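Protein (endonuclease) (Salmonella typhimurium, PDB 1BYR) is an endonuclease of the phospholipase D (PLD) superfamily, built as a single PLD-like domain that pairs with a second copy of itself. Local coordinates at residues Ala22-Tyr35 and Pro91-Val103. Numbering follows the deposited sequence.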
ATOM      1  N   ALA A  22     -14.217  -5.272  -4.754  1.00  7.82           N
ATOM      2  CA  ALA A  22     -14.511  -4.760  -3.426  1.00  8.46           C
ATOM      3  C   ALA A  22     -15.573  -3.659  -3.494  1.00  8.99           C
ATOM      4  O   ALA A  22     -16.502  -3.635  -2.693  1.00  8.87           O
ATOM      5  CB  ALA A  22     -13.227  -4.224  -2.764  1.00  8.69           C
ATOM      6  N   ILE A  23     -15.445  -2.752  -4.454  1.00  8.06           N
ATOM      7  CA  ILE A  23     -16.405  -1.671  -4.582  1.00  7.57           C
ATOM      8  C   ILE A  23     -17.766  -2.231  -4.996  1.00  8.57           C
ATOM      9  O   ILE A  23     -18.796  -1.869  -4.441  1.00  6.87           O
ATOM     10  CB  ILE A  23     -15.911  -0.614  -5.593  1.00  8.47           C
ATOM     11  CG1 ILE A  23     -14.643   0.040  -5.038  1.00  4.58           C
ATOM     12  CG2 ILE A  23     -17.007   0.445  -5.853  1.00  5.14           C
ATOM     13  CD1 ILE A  23     -13.799   0.735  -6.099  1.00  6.05           C
ATOM     14  N   ASP A  24     -17.746  -3.156  -5.947  1.00  9.55           N
ATOM     15  CA  ASP A  24     -18.960  -3.794  -6.440  1.00  9.78           C
ATOM     16  C   ASP A  24     -19.693  -4.607  -5.375  1.00 10.93           C
ATOM     17  O   ASP A  24     -20.881  -4.895  -5.510  1.00  9.80           O
ATOM     18  CB  ASP A  24     -18.622  -4.725  -7.597  1.00  8.42           C
ATOM     19  CG  ASP A  24     -18.347  -3.986  -8.886  1.00 11.49           C
ATOM     20  OD1 ASP A  24     -18.648  -2.769  -8.974  1.00 11.18           O
ATOM     21  OD2 ASP A  24     -17.827  -4.635  -9.815  1.00 12.96           O
ATOM     22  N   SER A  25     -18.973  -4.988  -4.327  1.00 11.19           N
ATOM     23  CA  SER A  25     -19.554  -5.795  -3.251  1.00 11.57           C
ATOM     24  C   SER A  25     -20.277  -4.998  -2.174  1.00 11.45           C
ATOM     25  O   SER A  25     -21.054  -5.559  -1.405  1.00 12.32           O
ATOM     26  CB  SER A  25     -18.470  -6.629  -2.571  1.00  9.11           C
ATOM     27  OG  SER A  25     -17.890  -5.913  -1.480  1.00  7.72           O
ATOM     28  N   ALA A  26     -20.009  -3.703  -2.105  1.00 10.65           N
ATOM     29  CA  ALA A  26     -20.616  -2.861  -1.079  1.00 12.38           C
ATOM     30  C   ALA A  26     -22.141  -2.829  -1.140  1.00 14.20           C
ATOM     31  O   ALA A  26     -22.740  -2.500  -2.175  1.00 12.87           O
ATOM     32  CB  ALA A  26     -20.070  -1.444  -1.171  1.00 10.44           C
ATOM     33  N   LYS A  27     -22.762  -3.172  -0.017  1.00 16.03           N
ATOM     34  CA  LYS A  27     -24.223  -3.170   0.085  1.00 16.84           C
ATOM     35  C   LYS A  27     -24.708  -2.008   0.943  1.00 15.94           C
ATOM     36  O   LYS A  27     -25.843  -1.578   0.815  1.00 15.82           O
ATOM     37  CB  LYS A  27     -24.724  -4.481   0.697  1.00 18.35           C
ATOM     38  CG  LYS A  27     -24.168  -5.745   0.048  1.00 19.46           C
ATOM     39  CD  LYS A  27     -24.707  -5.944  -1.355  1.00 20.18           C
ATOM     40  CE  LYS A  27     -24.492  -7.387  -1.832  1.00 23.21           C
ATOM     41  NZ  LYS A  27     -23.067  -7.855  -1.762  1.00 19.74           N
ATOM     42  N   THR A  28     -23.838  -1.495   1.810  1.00 14.27           N
ATOM     43  CA  THR A  28     -24.224  -0.401   2.679  1.00 13.32           C
ATOM     44  C   THR A  28     -23.278   0.796   2.724  1.00 13.11           C
ATOM     45  O   THR A  28     -23.723   1.941   2.685  1.00 12.03           O
ATOM     46  CB  THR A  28     -24.440  -0.901   4.113  1.00 15.16           C
ATOM     47  OG1 THR A  28     -23.206  -1.423   4.618  1.00 19.03           O
ATOM     48  CG2 THR A  28     -25.491  -2.004   4.147  1.00 16.33           C
ATOM     49  N   SER A  29     -21.972   0.565   2.815  1.00 11.27           N
ATOM     50  CA  SER A  29     -21.052   1.705   2.878  1.00 12.49           C
ATOM     51  C   SER A  29     -19.675   1.531   2.267  1.00 11.93           C
ATOM     52  O   SER A  29     -19.174   0.423   2.091  1.00 11.51           O
ATOM     53  CB  SER A  29     -20.876   2.169   4.332  1.00 11.07           C
ATOM     54  OG  SER A  29     -20.337   1.127   5.135  1.00 14.07           O
ATOM     55  N   ILE A  30     -19.078   2.671   1.942  1.00 12.64           N
ATOM     56  CA  ILE A  30     -17.752   2.737   1.379  1.00 10.37           C
ATOM     57  C   ILE A  30     -17.112   3.997   1.936  1.00 11.13           C
ATOM     58  O   ILE A  30     -17.671   5.084   1.826  1.00 12.62           O
ATOM     59  CB  ILE A  30     -17.796   2.854  -0.156  1.00 10.22           C
ATOM     60  CG1 ILE A  30     -18.214   1.526  -0.771  1.00  7.80           C
ATOM     61  CG2 ILE A  30     -16.420   3.253  -0.693  1.00 10.05           C
ATOM     62  CD1 ILE A  30     -18.031   1.482  -2.277  1.00  6.88           C
ATOM     63  N   ARG A  31     -15.951   3.843   2.567  1.00  9.59           N
ATOM     64  CA  ARG A  31     -15.209   4.976   3.115  1.00  8.95           C
ATOM     65  C   ARG A  31     -13.859   4.840   2.438  1.00  8.31           C
ATOM     66  O   ARG A  31     -13.119   3.919   2.738  1.00  6.58           O
ATOM     67  CB  ARG A  31     -15.058   4.839   4.637  1.00  9.61           C
ATOM     68  CG  ARG A  31     -16.342   5.119   5.425  1.00 11.04           C
ATOM     69  CD  ARG A  31     -16.905   6.494   5.103  1.00 10.61           C
ATOM     70  NE  ARG A  31     -18.145   6.767   5.824  1.00 11.92           N
ATOM     71  CZ  ARG A  31     -19.358   6.716   5.282  1.00 10.95           C
ATOM     72  NH1 ARG A  31     -19.513   6.398   4.000  1.00 10.00           N
ATOM     73  NH2 ARG A  31     -20.421   6.994   6.026  1.00  9.99           N
ATOM     74  N   MET A  32     -13.564   5.739   1.505  1.00  7.65           N
ATOM     75  CA  MET A  32     -12.326   5.684   0.735  1.00  8.03           C
ATOM     76  C   MET A  32     -11.305   6.796   0.994  1.00  7.68           C
ATOM     77  O   MET A  32     -11.667   7.952   1.232  1.00  6.72           O
ATOM     78  CB  MET A  32     -12.680   5.666  -0.756  1.00  6.52           C
ATOM     79  CG  MET A  32     -11.508   5.526  -1.712  1.00  7.15           C
ATOM     80  SD  MET A  32     -12.167   5.529  -3.382  1.00  9.57           S
ATOM     81  CE  MET A  32     -10.894   4.880  -4.325  1.00  7.32           C
ATOM     82  N   MET A  33     -10.022   6.421   0.938  1.00  6.80           N
ATOM     83  CA  MET A  33      -8.900   7.339   1.124  1.00  6.38           C
ATOM     84  C   MET A  33      -8.054   7.147  -0.122  1.00  8.01           C
ATOM     85  O   MET A  33      -7.785   6.012  -0.524  1.00  8.12           O
ATOM     86  CB  MET A  33      -8.034   6.944   2.341  1.00  5.46           C
ATOM     87  CG  MET A  33      -8.747   6.868   3.697  1.00  5.62           C
ATOM     88  SD  MET A  33      -7.611   6.492   5.076  1.00 11.38           S
ATOM     89  CE  MET A  33      -6.984   8.101   5.496  1.00  6.36           C
ATOM     90  N   ALA A  34      -7.619   8.239  -0.745  1.00  6.08           N
ATOM     91  CA  ALA A  34      -6.802   8.107  -1.928  1.00  5.92           C
ATOM     92  C   ALA A  34      -5.764   9.200  -2.052  1.00  5.93           C
ATOM     93  O   ALA A  34      -5.937  10.292  -1.530  1.00  6.91           O
ATOM     94  CB  ALA A  34      -7.686   8.118  -3.158  1.00  6.38           C
ATOM     95  N   TYR A  35      -4.672   8.886  -2.743  1.00  7.82           N
ATOM     96  CA  TYR A  35      -3.636   9.872  -3.023  1.00  7.13           C
ATOM     97  C   TYR A  35      -4.091  10.234  -4.444  1.00  7.49           C
ATOM     98  O   TYR A  35      -5.167  10.788  -4.605  1.00  9.87           O
ATOM     99  CB  TYR A  35      -2.262   9.201  -3.013  1.00  7.65           C
ATOM    100  CG  TYR A  35      -1.127  10.074  -3.500  1.00  7.28           C
ATOM    101  CD1 TYR A  35      -1.094  11.435  -3.223  1.00  9.09           C
ATOM    102  CD2 TYR A  35      -0.083   9.531  -4.233  1.00  7.76           C
ATOM    103  CE1 TYR A  35      -0.046  12.234  -3.671  1.00  9.46           C
ATOM    104  CE2 TYR A  35       0.969  10.321  -4.688  1.00  7.71           C
ATOM    105  CZ  TYR A  35       0.987  11.671  -4.400  1.00  9.17           C
ATOM    106  OH  TYR A  35       2.038  12.450  -4.834  1.00 10.67           O
ATOM    107  N   PRO A  91       1.902  16.426   4.420  1.00 10.65           N
ATOM    108  CA  PRO A  91       2.646  16.674   3.184  1.00 10.53           C
ATOM    109  C   PRO A  91       2.024  15.827   2.067  1.00 10.35           C
ATOM    110  O   PRO A  91       1.892  16.279   0.930  1.00 11.90           O
ATOM    111  CB  PRO A  91       4.077  16.261   3.541  1.00  8.06           C
ATOM    112  CG  PRO A  91       4.175  16.559   4.995  1.00  7.98           C
ATOM    113  CD  PRO A  91       2.802  16.234   5.571  1.00 10.06           C
ATOM    114  N   ILE A  92       1.658  14.593   2.402  1.00  9.31           N
ATOM    115  CA  ILE A  92       0.991  13.688   1.459  1.00  8.82           C
ATOM    116  C   ILE A  92       0.005  12.760   2.187  1.00  9.07           C
ATOM    117  O   ILE A  92       0.394  12.071   3.130  1.00  7.82           O
ATOM    118  CB  ILE A  92       1.992  12.754   0.698  1.00  9.24           C
ATOM    119  CG1 ILE A  92       3.091  13.563   0.003  1.00  7.13           C
ATOM    120  CG2 ILE A  92       1.231  11.926  -0.357  1.00  8.78           C
ATOM    121  CD1 ILE A  92       3.946  12.713  -0.902  1.00  6.23           C
ATOM    122  N   GLN A  93      -1.277  12.782   1.802  1.00  9.66           N
ATOM    123  CA  GLN A  93      -2.253  11.849   2.378  1.00  8.56           C
ATOM    124  C   GLN A  93      -2.048  10.693   1.415  1.00  9.43           C
ATOM    125  O   GLN A  93      -2.718  10.587   0.384  1.00 10.45           O
ATOM    126  CB  GLN A  93      -3.695  12.359   2.275  1.00  6.56           C
ATOM    127  CG  GLN A  93      -4.610  11.742   3.321  1.00  6.39           C
ATOM    128  CD  GLN A  93      -6.078  11.789   2.935  1.00  8.30           C
ATOM    129  OE1 GLN A  93      -6.545  11.014   2.119  1.00 10.43           O
ATOM    130  NE2 GLN A  93      -6.797  12.709   3.529  1.00  6.06           N
ATOM    131  N   HIS A  94      -1.092   9.840   1.754  1.00  9.95           N
ATOM    132  CA  HIS A  94      -0.675   8.721   0.905  1.00  7.92           C
ATOM    133  C   HIS A  94      -1.471   7.409   0.888  1.00  7.17           C
ATOM    134  O   HIS A  94      -1.192   6.539   0.054  1.00  3.49           O
ATOM    135  CB  HIS A  94       0.806   8.429   1.213  1.00  9.03           C
ATOM    136  CG  HIS A  94       1.553   7.757   0.103  1.00  8.54           C
ATOM    137  ND1 HIS A  94       2.096   6.503   0.227  1.00  8.28           N
ATOM    138  CD2 HIS A  94       1.819   8.163  -1.164  1.00  6.76           C
ATOM    139  CE1 HIS A  94       2.694   6.161  -0.905  1.00  7.62           C
ATOM    140  NE2 HIS A  94       2.530   7.151  -1.766  1.00  9.32           N
ATOM    141  N   ASP A  95      -2.455   7.260   1.778  1.00  7.22           N
ATOM    142  CA  ASP A  95      -3.264   6.040   1.839  1.00  7.40           C
ATOM    143  C   ASP A  95      -4.048   5.743   0.567  1.00  9.04           C
ATOM    144  O   ASP A  95      -4.564   6.653  -0.084  1.00  8.82           O
ATOM    145  CB  ASP A  95      -4.286   6.111   2.984  1.00  6.31           C
ATOM    146  CG  ASP A  95      -3.654   6.449   4.316  1.00  7.61           C
ATOM    147  OD1 ASP A  95      -3.540   7.655   4.623  1.00  7.15           O
ATOM    148  OD2 ASP A  95      -3.274   5.516   5.058  1.00  6.36           O
ATOM    149  N   LYS A  96      -4.135   4.456   0.217  1.00  8.99           N
ATOM    150  CA  LYS A  96      -4.909   3.984  -0.933  1.00  7.77           C
ATOM    151  C   LYS A  96      -5.752   2.905  -0.252  1.00  7.47           C
ATOM    152  O   LYS A  96      -5.414   1.719  -0.249  1.00  6.00           O
ATOM    153  CB  LYS A  96      -3.997   3.368  -2.013  1.00  7.29           C
ATOM    154  CG  LYS A  96      -2.824   4.252  -2.414  1.00  5.89           C
ATOM    155  CD  LYS A  96      -1.559   3.887  -1.597  1.00  5.39           C
ATOM    156  CE  LYS A  96      -0.264   4.307  -2.292  1.00  3.77           C
ATOM    157  NZ  LYS A  96      -0.242   5.769  -2.572  1.00  4.89           N
ATOM    158  N   VAL A  97      -6.849   3.346   0.341  1.00  6.58           N
ATOM    159  CA  VAL A  97      -7.705   2.462   1.117  1.00  6.83           C
ATOM    160  C   VAL A  97      -9.197   2.559   0.801  1.00  7.62           C
ATOM    161  O   VAL A  97      -9.729   3.646   0.571  1.00  6.68           O
ATOM    162  CB  VAL A  97      -7.536   2.783   2.627  1.00  7.38           C
ATOM    163  CG1 VAL A  97      -8.622   2.070   3.455  1.00  7.16           C
ATOM    164  CG2 VAL A  97      -6.132   2.405   3.096  1.00  5.13           C
ATOM    165  N   ILE A  98      -9.861   1.407   0.791  1.00  8.81           N
ATOM    166  CA  ILE A  98     -11.301   1.340   0.589  1.00  8.45           C
ATOM    167  C   ILE A  98     -11.869   0.454   1.698  1.00  8.43           C
ATOM    168  O   ILE A  98     -11.545  -0.728   1.789  1.00  7.40           O
ATOM    169  CB  ILE A  98     -11.696   0.731  -0.790  1.00  8.68           C
ATOM    170  CG1 ILE A  98     -11.156   1.594  -1.931  1.00  7.76           C
ATOM    171  CG2 ILE A  98     -13.220   0.688  -0.917  1.00  8.68           C
ATOM    172  CD1 ILE A  98     -11.586   1.143  -3.330  1.00  5.00           C
ATOM    173  N   ILE A  99     -12.675   1.056   2.574  1.00  7.09           N
ATOM    174  CA  ILE A  99     -13.312   0.336   3.667  1.00  7.67           C
ATOM    175  C   ILE A  99     -14.758   0.079   3.227  1.00  8.29           C
ATOM    176  O   ILE A  99     -15.526   1.015   3.013  1.00  9.26           O
ATOM    177  CB  ILE A  99     -13.318   1.168   4.967  1.00  7.28           C
ATOM    178  CG1 ILE A  99     -11.896   1.611   5.324  1.00  9.14           C
ATOM    179  CG2 ILE A  99     -13.900   0.349   6.104  1.00  7.78           C
ATOM    180  CD1 ILE A  99     -11.851   2.841   6.208  1.00  8.54           C
ATOM    181  N   VAL A 100     -15.125  -1.194   3.099  1.00  9.51           N
ATOM    182  CA  VAL A 100     -16.461  -1.580   2.641  1.00  9.24           C
ATOM    183  C   VAL A 100     -17.374  -2.207   3.703  1.00 10.71           C
ATOM    184  O   VAL A 100     -16.988  -3.147   4.425  1.00 11.20           O
ATOM    185  CB  VAL A 100     -16.325  -2.558   1.448  1.00  9.02           C
ATOM    186  CG1 VAL A 100     -17.698  -2.944   0.894  1.00  9.74           C
ATOM    187  CG2 VAL A 100     -15.477  -1.907   0.367  1.00  8.62           C
ATOM    188  N   ASP A 101     -18.580  -1.657   3.824  1.00  9.81           N
ATOM    189  CA  ASP A 101     -19.578  -2.167   4.748  1.00 11.60           C
ATOM    190  C   ASP A 101     -19.097  -2.325   6.197  1.00 13.15           C
ATOM    191  O   ASP A 101     -19.519  -3.237   6.908  1.00 12.64           O
ATOM    192  CB  ASP A 101     -20.128  -3.496   4.209  1.00  9.84           C
ATOM    193  CG  ASP A 101     -20.917  -3.315   2.909  1.00 10.68           C
ATOM    194  OD1 ASP A 101     -21.276  -2.161   2.599  1.00  8.24           O
ATOM    195  OD2 ASP A 101     -21.167  -4.303   2.195  1.00  8.58           O
ATOM    196  N   ASN A 102     -18.217  -1.429   6.627  1.00 14.41           N
ATOM    197  CA  ASN A 102     -17.709  -1.436   7.991  1.00 15.61           C
ATOM    198  C   ASN A 102     -17.039  -2.727   8.471  1.00 12.40           C
ATOM    199  O   ASN A 102     -16.808  -2.894   9.661  1.00 12.36           O
ATOM    200  CB  ASN A 102     -18.840  -1.061   8.952  1.00 21.06           C
ATOM    201  CG  ASN A 102     -18.331  -0.689  10.334  1.00 30.26           C
ATOM    202  OD1 ASN A 102     -17.885   0.437  10.569  1.00 33.77           O
ATOM    203  ND2 ASN A 102     -18.404  -1.637  11.260  1.00 34.61           N
ATOM    204  N   VAL A 103     -16.732  -3.640   7.561  1.00 11.22           N
ATOM    205  CA  VAL A 103     -16.089  -4.890   7.957  1.00  9.46           C
ATOM    206  C   VAL A 103     -15.018  -5.369   6.994  1.00  9.48           C
ATOM    207  O   VAL A 103     -14.308  -6.321   7.288  1.00 10.07           O
ATOM    208  CB  VAL A 103     -17.103  -6.037   8.117  1.00 10.37           C
ATOM    209  CG1 VAL A 103     -18.282  -5.592   8.958  1.00  9.39           C
ATOM    210  CG2 VAL A 103     -17.553  -6.503   6.756  1.00 10.06           C
TER
HETATM  211  O   HOH W   1     -18.767  -6.181   1.016  1.00 11.40           O
HETATM  212  O   HOH W   2     -17.363   1.096   5.231  1.00 14.03           O
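Two neighbouring strands in the central mixed sheet of a PLD-like domain, 29-34 and 97-100, run antiparallel here, and the carboxylate of Asp-101 ties the C-terminal end of strand 97-100 to the turn 26-28 between helix 14-25 and strand 29-34. Arg-31 with Ile-99 and Met-33 with Val-97 form the hydrogen-bonded pairs. Asp-101 N extends the ladder to Ser-29 O, and its carboxylate folds back over the turn. Asp-101 OD1 takes Ser-29 N nearly end-on at 2.8 Å. Thr-28 N meets Asp-101 OD1 from above the carboxylate plane (2.8 Å). The syn lone pair of Asp-101 OD2 receives Lys-27 N at 3.0 Å. Three consecutive amides thus fix the rotation of the group, and a water joins OD2 to Ser-25 OG. On the sheet face toward helix 14-25, Val-100 CG1, anti to its own N (chi1 -178°), presses tightly on Ala-26 CB at 3.5 Å. Ile-98 CD1 meets Ile-23 CD1 at 3.6 Å, the two side chains crossing at about a right angle, while Met-32 lies side by side with Ile-98. On the other face Met-33 lies beside Asp-95, whose OD1 is hydrogen-bonded to Ser-121 OG of the second subunit. Past the strands, Ile-92 CG2 sits over one face of the Tyr-35 ring, 4.0 Å from its centroid. His-94, Lys-96 and, after four residues, Asp-101 match the HxKxxxxD signature of the PLD superfamily.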